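Local coordinates for endoglucanase A (Clostridium longisporum, PDB 6Q1I), which hydrolyses internal beta-1,4-glucosidic linkages of cellulose, lichenan and barley beta-glucan and also degrades xylan, the chain here being its family 5 catalytic domain, at residues A[161-166]-A[172-177]; A[119-124]-A[182-187]. One frame throughout, in Å; residues are numbered along the deposited sequence.

Contact 1 (A[161-166]-A[172-177])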
ATOM      1  N   PRO A 161       0.323  -5.821  -8.949  1.00  7.10           N
ATOM      2  CA  PRO A 161       0.898  -6.544 -10.089  1.00  7.64           C
ATOM      3  C   PRO A 161      -0.190  -7.034 -11.035  1.00  7.16           C
ATOM      4  O   PRO A 161      -1.150  -7.677 -10.614  1.00  8.35           O
ATOM      5  CB  PRO A 161       1.647  -7.704  -9.422  1.00  7.23           C
ATOM      6  CG  PRO A 161       0.920  -7.925  -8.137  1.00  8.13           C
ATOM      7  CD  PRO A 161       0.540  -6.537  -7.679  1.00  8.30           C
ATOM      8  N   ARG A 162      -0.025  -6.738 -12.321  1.00  7.27           N
ATOM      9  CA  ARG A 162      -1.097  -6.951 -13.286  1.00  7.64           C
ATOM     10  C   ARG A 162      -0.522  -6.921 -14.698  1.00  8.57           C
ATOM     11  O   ARG A 162       0.642  -6.566 -14.905  1.00  9.57           O
ATOM     12  CB  ARG A 162      -2.180  -5.877 -13.137  1.00  8.36           C
ATOM     13  CG  ARG A 162      -1.686  -4.469 -13.487  1.00  8.86           C
ATOM     14  CD  ARG A 162      -2.622  -3.366 -13.022  1.00 10.04           C
ATOM     15  NE  ARG A 162      -2.170  -2.043 -13.458  1.00 10.84           N
ATOM     16  CZ  ARG A 162      -1.312  -1.267 -12.792  1.00 10.37           C
ATOM     17  NH1 ARG A 162      -0.780  -1.662 -11.644  1.00 10.49           N
ATOM     18  NH2 ARG A 162      -0.993  -0.074 -13.272  1.00 12.25           N
ATOM     19  N   LEU A 163      -1.371  -7.268 -15.678  1.00  9.06           N
ATOM     20  CA  LEU A 163      -0.986  -7.263 -17.095  1.00  8.85           C
ATOM     21  C   LEU A 163      -1.169  -5.854 -17.662  1.00  9.56           C
ATOM     22  O   LEU A 163      -2.110  -5.558 -18.407  1.00  9.89           O
ATOM     23  CB  LEU A 163      -1.802  -8.288 -17.876  1.00  9.74           C
ATOM     24  CG  LEU A 163      -1.555  -9.763 -17.558  1.00 10.05           C
ATOM     25  CD1 LEU A 163      -2.615 -10.640 -18.232  1.00 10.67           C
ATOM     26  CD2 LEU A 163      -0.160 -10.207 -17.996  1.00 11.74           C
ATOM     27  N   GLU A 164      -0.239  -4.967 -17.300  1.00  9.77           N
ATOM     28  CA  GLU A 164      -0.302  -3.591 -17.778  1.00 10.99           C
ATOM     29  C   GLU A 164      -0.255  -3.548 -19.297  1.00 10.40           C
ATOM     30  O   GLU A 164       0.481  -4.302 -19.937  1.00 13.01           O
ATOM     31  CB  GLU A 164       0.854  -2.775 -17.191  1.00 11.71           C
ATOM     32  CG  GLU A 164       0.749  -2.631 -15.681  1.00 11.58           C
ATOM     33  CD  GLU A 164       1.791  -1.711 -15.084  1.00 13.73           C
ATOM     34  OE1 GLU A 164       2.301  -0.823 -15.796  1.00 19.10           O
ATOM     35  OE2 GLU A 164       2.096  -1.880 -13.893  1.00 11.37           O
ATOM     36  N   GLY A 165      -1.062  -2.665 -19.874  1.00 12.05           N
ATOM     37  CA  GLY A 165      -1.081  -2.478 -21.306  1.00 14.29           C
ATOM     38  C   GLY A 165      -1.915  -3.474 -22.085  1.00 15.64           C
ATOM     39  O   GLY A 165      -1.938  -3.392 -23.320  1.00 19.90           O
ATOM     40  N   THR A 166      -2.599  -4.400 -21.424  1.00 12.55           N
ATOM     41  CA  THR A 166      -3.461  -5.376 -22.072  1.00 11.08           C
ATOM     42  C   THR A 166      -4.911  -5.134 -21.692  1.00 10.68           C
ATOM     43  O   THR A 166      -5.205  -4.419 -20.728  1.00 11.06           O
ATOM     44  CB  THR A 166      -3.100  -6.807 -21.646  1.00 11.27           C
ATOM     45  OG1 THR A 166      -3.645  -7.078 -20.341  1.00 11.05           O
ATOM     46  CG2 THR A 166      -1.589  -7.054 -21.680  1.00 12.89           C
ATOM     47  N   GLY A 172      -9.230  -7.975 -13.691  1.00  9.31           N
ATOM     48  CA  GLY A 172      -8.956  -9.125 -12.853  1.00  9.68           C
ATOM     49  C   GLY A 172      -8.026 -10.160 -13.445  1.00  9.52           C
ATOM     50  O   GLY A 172      -7.827 -11.218 -12.830  1.00  9.58           O
ATOM     51  N   GLY A 173      -7.456  -9.897 -14.616  1.00  8.66           N
ATOM     52  CA  GLY A 173      -6.423 -10.751 -15.147  1.00  8.37           C
ATOM     53  C   GLY A 173      -6.954 -12.013 -15.801  1.00  9.42           C
ATOM     54  O   GLY A 173      -8.097 -12.111 -16.252  1.00  9.79           O
ATOM     55  N   THR A 174      -6.074 -13.009 -15.831  1.00  9.51           N
ATOM     56  CA  THR A 174      -6.316 -14.305 -16.441  1.00  9.83           C
ATOM     57  C   THR A 174      -5.837 -15.384 -15.472  1.00 10.78           C
ATOM     58  O   THR A 174      -5.125 -15.111 -14.504  1.00 10.36           O
ATOM     59  CB  THR A 174      -5.534 -14.431 -17.756  1.00 10.18           C
ATOM     60  OG1 THR A 174      -4.125 -14.382 -17.484  1.00 11.03           O
ATOM     61  CG2 THR A 174      -5.909 -13.322 -18.719  1.00 11.08           C
ATOM     62  N   SER A 175      -6.216 -16.635 -15.723  1.00 11.02           N
ATOM     63  CA  SER A 175      -5.727 -17.711 -14.867  0.67 11.35           C
ATOM     64  C   SER A 175      -4.205 -17.727 -14.837  1.00 10.25           C
ATOM     65  O   SER A 175      -3.602 -17.856 -13.768  1.00 11.48           O
ATOM     66  CB  SER A 175      -6.281 -19.055 -15.333  0.67 14.83           C
ATOM     67  OG  SER A 175      -7.670 -19.131 -15.091  0.67 18.08           O
ATOM     68  N   GLU A 176      -3.573 -17.571 -16.006  1.00 10.79           N
ATOM     69  CA  GLU A 176      -2.118 -17.541 -16.101  1.00 10.72           C
ATOM     70  C   GLU A 176      -1.533 -16.423 -15.252  1.00 10.23           C
ATOM     71  O   GLU A 176      -0.610 -16.647 -14.458  1.00 10.06           O
ATOM     72  CB  GLU A 176      -1.700 -17.356 -17.562  1.00 12.21           C
ATOM     73  CG  GLU A 176      -0.251 -16.893 -17.742  1.00 13.45           C
ATOM     74  CD  GLU A 176       0.141 -16.709 -19.192  1.00 17.00           C
ATOM     75  OE1 GLU A 176      -0.742 -16.766 -20.076  1.00 23.06           O
ATOM     76  OE2 GLU A 176       1.342 -16.499 -19.448  1.00 15.44           O
ATOM     77  N   SER A 177      -2.044 -15.200 -15.414  1.00  9.50           N
ATOM     78  CA  SER A 177      -1.406 -14.072 -14.747  1.00  8.56           C
ATOM     79  C   SER A 177      -1.685 -14.068 -13.244  1.00  8.41           C
ATOM     80  O   SER A 177      -0.823 -13.648 -12.464  1.00  9.37           O
ATOM     81  CB  SER A 177      -1.791 -12.752 -15.419  1.00  9.32           C
ATOM     82  OG  SER A 177      -3.185 -12.538 -15.461  1.00 10.21           O
TER

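Contact 2 (A[119-124]-A[182-187])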
ATOM      1  N   ASN A 119       6.534  -2.221 -15.389  1.00 10.26           N
ATOM      2  CA  ASN A 119       7.227  -2.264 -16.670  1.00 10.76           C
ATOM      3  C   ASN A 119       8.141  -3.477 -16.786  1.00 11.91           C
ATOM      4  O   ASN A 119       8.484  -3.869 -17.908  1.00 13.91           O
ATOM      5  CB  ASN A 119       8.056  -0.995 -16.888  1.00 12.97           C
ATOM      6  CG  ASN A 119       9.137  -0.832 -15.847  1.00 12.89           C
ATOM      7  OD1 ASN A 119       8.847  -0.805 -14.667  1.00 12.10           O
ATOM      8  ND2 ASN A 119      10.390  -0.767 -16.275  1.00 16.53           N
ATOM      9  N   TRP A 120       8.566  -4.055 -15.658  1.00 11.17           N
ATOM     10  CA  TRP A 120       9.425  -5.230 -15.668  1.00 11.03           C
ATOM     11  C   TRP A 120       8.841  -6.427 -14.932  1.00  9.86           C
ATOM     12  O   TRP A 120       9.105  -7.556 -15.336  1.00 12.02           O
ATOM     13  CB  TRP A 120      10.853  -4.899 -15.172  1.00 11.39           C
ATOM     14  CG  TRP A 120      11.001  -4.528 -13.712  1.00 11.07           C
ATOM     15  CD1 TRP A 120      10.868  -3.290 -13.156  1.00 10.96           C
ATOM     16  CD2 TRP A 120      11.348  -5.409 -12.641  1.00 10.49           C
ATOM     17  NE1 TRP A 120      11.089  -3.348 -11.800  1.00 10.79           N
ATOM     18  CE2 TRP A 120      11.389  -4.641 -11.460  1.00 10.43           C
ATOM     19  CE3 TRP A 120      11.624  -6.773 -12.566  1.00 11.94           C
ATOM     20  CZ2 TRP A 120      11.689  -5.199 -10.215  1.00 10.91           C
ATOM     21  CZ3 TRP A 120      11.919  -7.323 -11.341  1.00 11.96           C
ATOM     22  CH2 TRP A 120      11.952  -6.540 -10.176  1.00 12.59           C
ATOM     23  N   VAL A 121       8.046  -6.224 -13.882  1.00 10.00           N
ATOM     24  CA  VAL A 121       7.358  -7.325 -13.210  1.00  9.80           C
ATOM     25  C   VAL A 121       6.099  -7.626 -14.012  1.00  9.88           C
ATOM     26  O   VAL A 121       5.024  -7.075 -13.752  1.00 10.96           O
ATOM     27  CB  VAL A 121       7.059  -7.021 -11.732  1.00  9.20           C
ATOM     28  CG1 VAL A 121       6.312  -8.179 -11.092  1.00 10.16           C
ATOM     29  CG2 VAL A 121       8.353  -6.748 -10.992  1.00 10.07           C
ATOM     30  N   ILE A 122       6.243  -8.465 -15.024  1.00  9.93           N
ATOM     31  CA  ILE A 122       5.183  -8.779 -15.973  1.00 10.02           C
ATOM     32  C   ILE A 122       4.697 -10.185 -15.653  1.00  9.98           C
ATOM     33  O   ILE A 122       5.479 -11.141 -15.770  1.00 10.42           O
ATOM     34  CB  ILE A 122       5.702  -8.680 -17.415  1.00 11.04           C
ATOM     35  CG1 ILE A 122       6.140  -7.245 -17.727  1.00 12.67           C
ATOM     36  CG2 ILE A 122       4.635  -9.158 -18.385  1.00 12.40           C
ATOM     37  CD1 ILE A 122       7.069  -7.155 -18.918  1.00 15.00           C
ATOM     38  N   PRO A 123       3.434 -10.365 -15.229  1.00  9.52           N
ATOM     39  CA  PRO A 123       2.988 -11.694 -14.750  1.00  9.21           C
ATOM     40  C   PRO A 123       2.481 -12.598 -15.869  1.00 10.22           C
ATOM     41  O   PRO A 123       1.284 -12.885 -15.995  1.00 10.65           O
ATOM     42  CB  PRO A 123       1.896 -11.324 -13.741  1.00  9.33           C
ATOM     43  CG  PRO A 123       1.277 -10.066 -14.323  1.00 10.49           C
ATOM     44  CD  PRO A 123       2.422  -9.317 -14.973  1.00 10.21           C
ATOM     45  N   THR A 124       3.414 -13.070 -16.698  1.00 11.08           N
ATOM     46  CA  THR A 124       3.134 -14.074 -17.714  1.00 11.20           C
ATOM     47  C   THR A 124       4.150 -15.200 -17.603  1.00 11.07           C
ATOM     48  O   THR A 124       5.271 -15.012 -17.126  1.00 11.55           O
ATOM     49  CB  THR A 124       3.223 -13.506 -19.139  1.00 12.67           C
ATOM     50  OG1 THR A 124       4.566 -13.082 -19.386  1.00 12.92           O
ATOM     51  CG2 THR A 124       2.273 -12.339 -19.325  1.00 14.35           C
ATOM     52  N   ASN A 182       0.907 -15.068  -7.892  1.00  9.56           N
ATOM     53  CA  ASN A 182       1.151 -15.895  -6.714  1.00  8.18           C
ATOM     54  C   ASN A 182       2.591 -16.400  -6.677  1.00  9.35           C
ATOM     55  O   ASN A 182       3.212 -16.444  -5.612  1.00 10.01           O
ATOM     56  CB  ASN A 182       0.201 -17.097  -6.685  1.00  9.31           C
ATOM     57  CG  ASN A 182      -1.202 -16.734  -6.252  1.00 10.76           C
ATOM     58  OD1 ASN A 182      -1.403 -15.954  -5.319  1.00 10.67           O
ATOM     59  ND2 ASN A 182      -2.183 -17.340  -6.903  1.00 11.50           N
ATOM     60  N   LYS A 183       3.135 -16.785  -7.835  0.58  8.94           N
ATOM     61  CA  LYS A 183       4.505 -17.290  -7.888  0.58  8.63           C
ATOM     62  C   LYS A 183       5.526 -16.195  -7.591  0.58  8.80           C
ATOM     63  O   LYS A 183       6.537 -16.450  -6.932  0.58 10.43           O
ATOM     64  CB  LYS A 183       4.760 -17.941  -9.248  0.58  9.91           C
ATOM     65  CG  LYS A 183       3.947 -19.231  -9.433  0.58 11.87           C
ATOM     66  CD  LYS A 183       4.028 -19.855 -10.829  0.58 12.64           C
ATOM     67  CE  LYS A 183       3.457 -21.272 -10.804  0.58 16.70           C
ATOM     68  NZ  LYS A 183       3.117 -21.804 -12.164  0.58 18.55           N
ATOM     69  N   TYR A 184       5.290 -14.973  -8.074  1.00  8.42           N
ATOM     70  CA  TYR A 184       6.189 -13.869  -7.755  1.00  8.53           C
ATOM     71  C   TYR A 184       6.131 -13.539  -6.266  1.00  8.22           C
ATOM     72  O   TYR A 184       7.168 -13.277  -5.642  1.00  9.01           O
ATOM     73  CB  TYR A 184       5.834 -12.636  -8.585  1.00  8.68           C
ATOM     74  CG  TYR A 184       6.129 -12.698 -10.074  1.00  8.40           C
ATOM     75  CD1 TYR A 184       6.983 -13.651 -10.614  1.00 10.13           C
ATOM     76  CD2 TYR A 184       5.561 -11.769 -10.939  1.00  8.89           C
ATOM     77  CE1 TYR A 184       7.251 -13.684 -11.971  1.00  9.85           C
ATOM     78  CE2 TYR A 184       5.831 -11.792 -12.297  1.00  9.58           C
ATOM     79  CZ  TYR A 184       6.669 -12.758 -12.809  1.00  9.37           C
ATOM     80  OH  TYR A 184       6.941 -12.821 -14.155  1.00 10.69           O
ATOM     81  N   ASN A 185       4.925 -13.501  -5.689  1.00  8.15           N
ATOM     82  CA  ASN A 185       4.800 -13.263  -4.254  1.00  8.21           C
ATOM     83  C   ASN A 185       5.561 -14.322  -3.461  1.00  8.10           C
ATOM     84  O   ASN A 185       6.260 -14.003  -2.492  1.00  8.84           O
ATOM     85  CB  ASN A 185       3.327 -13.276  -3.824  1.00  8.01           C
ATOM     86  CG  ASN A 185       2.574 -12.011  -4.185  1.00  8.63           C
ATOM     87  OD1 ASN A 185       3.152 -10.932  -4.361  1.00  8.73           O
ATOM     88  ND2 ASN A 185       1.254 -12.129  -4.247  1.00  9.14           N
ATOM     89  N   ALA A 186       5.412 -15.598  -3.847  1.00  9.00           N
ATOM     90  CA  ALA A 186       6.080 -16.681  -3.126  1.00  9.75           C
ATOM     91  C   ALA A 186       7.594 -16.577  -3.265  1.00  9.05           C
ATOM     92  O   ALA A 186       8.332 -16.857  -2.311  1.00  9.63           O
ATOM     93  CB  ALA A 186       5.586 -18.037  -3.634  1.00 10.35           C
ATOM     94  N   ALA A 187       8.072 -16.178  -4.448  1.00  9.68           N
ATOM     95  CA  ALA A 187       9.507 -16.036  -4.668  1.00 10.36           C
ATOM     96  C   ALA A 187      10.075 -14.898  -3.837  1.00  9.01           C
ATOM     97  O   ALA A 187      11.155 -15.030  -3.253  1.00  9.76           O
ATOM     98  CB  ALA A 187       9.798 -15.798  -6.150  1.00 11.32           C
TER

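Contact 1 (A[161-166]-A[172-177])
The loop around Leu-163 faces the start of helix 175-194 at Thr-174 and Ser-177, and no hydrogen bond joins the two segments. Their backbones come nearest at Leu-163 and Gly-173, whose CA atoms are 6.7 Å apart. Residues 161-166 form an irregular loop that folds back at its end: Leu-163 is the centre of an inverse gamma turn and also opens a type II beta turn closed by Thr-166, with Gly-165 at positive phi. Residues 172-177 run through two glycines, both at positive phi, into the helix, where Thr-174 holds the N-cap position.

The leucine side chain spans the gap. With CG turned opposite the carbonyl carbon (chi1 -67°), its isobutyl group reaches the first turn of the helix. There Leu-163 CD1 lies 3.4 Å from OG of Ser-177 and 3.6 Å from CB of the same residue, while the methyl-to-hydroxyl approach to Thr-174 OG1 is looser. The methyl thus lies against Ser-177, whose OG shares a hydrogen bond of 2.9 Å with Thr-174 OG1 at the helix start.

On the loop side, the carbonyl O of Leu-163 is gripped twice by Thr-166, whose backbone N and OG1 both come from one face of the carbonyl plane, the hydroxyl at 2.9 Å. Tyr-209 OH bonds the backbone N of Leu-163, and Glu-169 takes both the Arg-162 side chain and Gly-165 N.

Gln-160, the engineered counterpart of the probable proton donor, immediately precedes this loop. Both segments belong to the long connection after strand 153-156, and the second runs into helix 175-194: a beta-alpha loop at the catalytic end of a TIM barrel.

Contact 2 (A[119-124]-A[182-187])
The ring of Tyr-184 meets the loop 119-124 with its edge turned to the backbone of Ile-122, whose carbonyl C lies in the ring plane and whose O lies near it. Val-121 CG1 and Pro-123 CA approach the same ring obliquely; Val-121 CG1 is 3.7 Å from Tyr-184 CD2, and Pro-123 CA is 3.8 Å from Tyr-184 CE2. Within the loop, CG2 of Val-121 rests over the rim of one face of the Trp-120 indole, leaving CG1, anti to the backbone N (chi1 178°), for the tyrosine.

Tyr-184 OH donates a 2.8 Å hydrogen bond to Ile-122 O, arriving from above the carbonyl plane, 40° out of it. Thr-124 N reaches Ile-122 O from the opposite face at 3.0 Å, closing the inverse gamma turn centred on Pro-123. Val-131, Thr-132 and Leu-135 of helix 128-145 also touch the tyrosine.

Tyr-184 thus joins helix 175-194 to the loop after strand 109-113 through one hydrogen bond and side-chain packing, on the side of the catalytic loops of the TIM barrel.

In the fold
Both contacts use helix 175-194, contact 1 at its N-terminal start and contact 2 about two turns further on, with their centres about 10 Å apart. Contact 1 lies nested in the chain between the segments of contact 2 and is only partly buried; its cross-segment chemistry is purely van der Waals, a leucine against serine and threonine. Contact 2 is buried and adds a hydrogen bond from a phenol to a carbonyl. The two loops also meet, Leu-163 CD2 lying 3.5 Å from Thr-124 CG2, and the helix touches the 119-124 loop where Ser-177 CB packs on Pro-123 O. The loops after strands 109-113 and 153-156 thus lie side by side against the helix.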